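PDB 2PR7: haloacid dehalogenase/epoxide hydrolase family from Corynebacterium glutamicum ATCC 13032, which is of unknown function but probably works as a hydrolase of the haloacid dehalogenase superfamily, and holds a calcium ion at a metal site. Local coordinates for residues Val64-Ser67 with Gly68-Gly71. Numbering follows the deposited sequence.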
ATOM      1  N   VAL A  64      -8.588  -3.435  -2.348  1.00 18.56           N
ATOM      2  CA  VAL A  64      -8.774  -2.230  -1.576  1.00 19.19           C
ATOM      3  C   VAL A  64      -9.496  -2.610  -0.279  1.00 19.78           C
ATOM      4  O   VAL A  64     -10.578  -3.235  -0.310  1.00 20.38           O
ATOM      5  CB  VAL A  64      -9.606  -1.196  -2.393  1.00 18.24           C
ATOM      6  CG1 VAL A  64     -10.128  -0.071  -1.499  1.00 19.79           C
ATOM      7  CG2 VAL A  64      -8.788  -0.608  -3.567  1.00 21.63           C
ATOM      8  N   LEU A  65      -8.906  -2.220   0.842  1.00 18.56           N
ATOM      9  CA  LEU A  65      -9.471  -2.439   2.177  1.00 18.98           C
ATOM     10  C   LEU A  65      -9.650  -1.091   2.880  1.00 20.87           C
ATOM     11  O   LEU A  65      -8.705  -0.295   2.947  1.00 19.74           O
ATOM     12  CB  LEU A  65      -8.574  -3.339   3.065  1.00 19.92           C
ATOM     13  CG  LEU A  65      -8.455  -4.803   2.662  1.00 21.82           C
ATOM     14  CD1 LEU A  65      -7.583  -5.544   3.704  1.00 23.79           C
ATOM     15  CD2 LEU A  65      -9.804  -5.439   2.521  1.00 28.29           C
ATOM     16  N   LEU A  66     -10.849  -0.827   3.422  1.00 18.45           N
ATOM     17  CA  LEU A  66     -11.169   0.450   4.043  1.00 18.60           C
ATOM     18  C   LEU A  66     -11.591   0.183   5.474  1.00 16.80           C
ATOM     19  O   LEU A  66     -12.486  -0.657   5.729  1.00 16.89           O
ATOM     20  CB  LEU A  66     -12.325   1.100   3.292  1.00 17.98           C
ATOM     21  CG  LEU A  66     -12.008   1.305   1.797  1.00 20.54           C
ATOM     22  CD1 LEU A  66     -13.191   1.556   0.840  1.00 23.44           C
ATOM     23  CD2 LEU A  66     -10.946   2.429   1.623  1.00 29.35           C
ATOM     24  N   SER A  67     -10.953   0.864   6.417  1.00 17.66           N
ATOM     25  CA  SER A  67     -11.231   0.639   7.835  1.00 19.42           C
ATOM     26  C   SER A  67     -12.739   0.680   8.189  1.00 19.31           C
ATOM     27  O   SER A  67     -13.185  -0.112   8.998  1.00 20.77           O
ATOM     28  CB  SER A  67     -10.485   1.668   8.661  1.00 19.41           C
ATOM     29  OG  SER A  67     -10.919   2.982   8.364  1.00 20.25           O
ATOM     30  N   GLY A  68     -13.505   1.594   7.599  1.00 17.22           N
ATOM     31  CA  GLY A  68     -14.924   1.716   7.927  1.00 17.34           C
ATOM     32  C   GLY A  68     -15.733   0.482   7.558  1.00 17.56           C
ATOM     33  O   GLY A  68     -16.866   0.328   8.009  1.00 19.09           O
ATOM     34  N   GLU A  69     -15.190  -0.336   6.665  1.00 18.44           N
ATOM     35  CA  GLU A  69     -15.800  -1.581   6.214  1.00 17.82           C
ATOM     36  C   GLU A  69     -15.213  -2.775   6.965  1.00 20.30           C
ATOM     37  O   GLU A  69     -15.893  -3.759   7.174  1.00 22.19           O
ATOM     38  CB  GLU A  69     -15.617  -1.729   4.694  1.00 19.26           C
ATOM     39  CG  GLU A  69     -16.270  -0.617   3.890  1.00 22.36           C
ATOM     40  CD  GLU A  69     -15.966  -0.648   2.408  1.00 21.55           C
ATOM     41  OE1 GLU A  69     -15.304  -1.609   1.909  1.00 22.96           O
ATOM     42  OE2 GLU A  69     -16.404   0.306   1.720  1.00 19.36           O
ATOM     43  N   LEU A  70     -13.947  -2.678   7.363  1.00 22.34           N
ATOM     44  CA  LEU A  70     -13.276  -3.746   8.084  1.00 22.79           C
ATOM     45  C   LEU A  70     -13.673  -3.827   9.534  1.00 21.84           C
ATOM     46  O   LEU A  70     -13.684  -4.893  10.112  1.00 24.76           O
ATOM     47  CB  LEU A  70     -11.780  -3.557   8.058  1.00 22.83           C
ATOM     48  CG  LEU A  70     -11.010  -3.736   6.767  1.00 26.42           C
ATOM     49  CD1 LEU A  70      -9.531  -3.380   7.030  1.00 27.74           C
ATOM     50  CD2 LEU A  70     -11.158  -5.185   6.261  1.00 31.52           C
ATOM     51  N   GLY A  71     -13.974  -2.711  10.143  1.00 22.04           N
ATOM     52  CA  GLY A  71     -14.148  -2.698  11.590  1.00 23.84           C
ATOM     53  C   GLY A  71     -12.862  -2.594  12.398  1.00 25.67           C
ATOM     54  O   GLY A  71     -12.913  -2.628  13.625  1.00 25.49           O
TER
HETATM   55  O   HOH W   1     -12.903  -2.758   2.620  1.00 23.12           O
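Leu66 and Glu69 both turn CG beside their own backbone N and anti to the carbonyl carbon (chi1 -58° and -61°), and with Glu69 extended beyond CG the two side chains lie alongside one another, pointing the same way. The carboxylate of Glu69 reaches the CD1 methyl of Leu66, with OE2 3.6 Å from CD1. Its other oxygen, OE1, takes a hydrogen bond from a water that in turn accepts one from Leu66 N, bridging the end of the strand to the first turn of the helix.

At this junction Leu66 is the N-cap residue, and its carbonyl is gripped twice. Leu70 N donates a hydrogen bond to Leu66 O at 3.0 Å within the carbonyl plane, whereas Glu69 N donates the other, 2.9 Å to Leu66 O, from above that plane. One bond further on, Gly71 N to Ser67 O, closes the single turn; Gly71 leaves it with positive phi, a backbone shape that suits glycine. Leu65 and Leu70 cross at about a right angle in apolar contact, Leu65 CD2 to Leu70 CD2 at 4.0 Å.

Arg53 of helix 50-57 forms a salt bridge with Glu69 OE2, and Asp43 N hydrogen-bonds Ser67 OG. Strand 63-66 is an outermost strand of the parallel, Rossmann-like sheet; Leu65 and Leu70 both rest on Leu40 of its neighbour, strand 36-41, while Leu66 packs against Ile52 of helix 50-57.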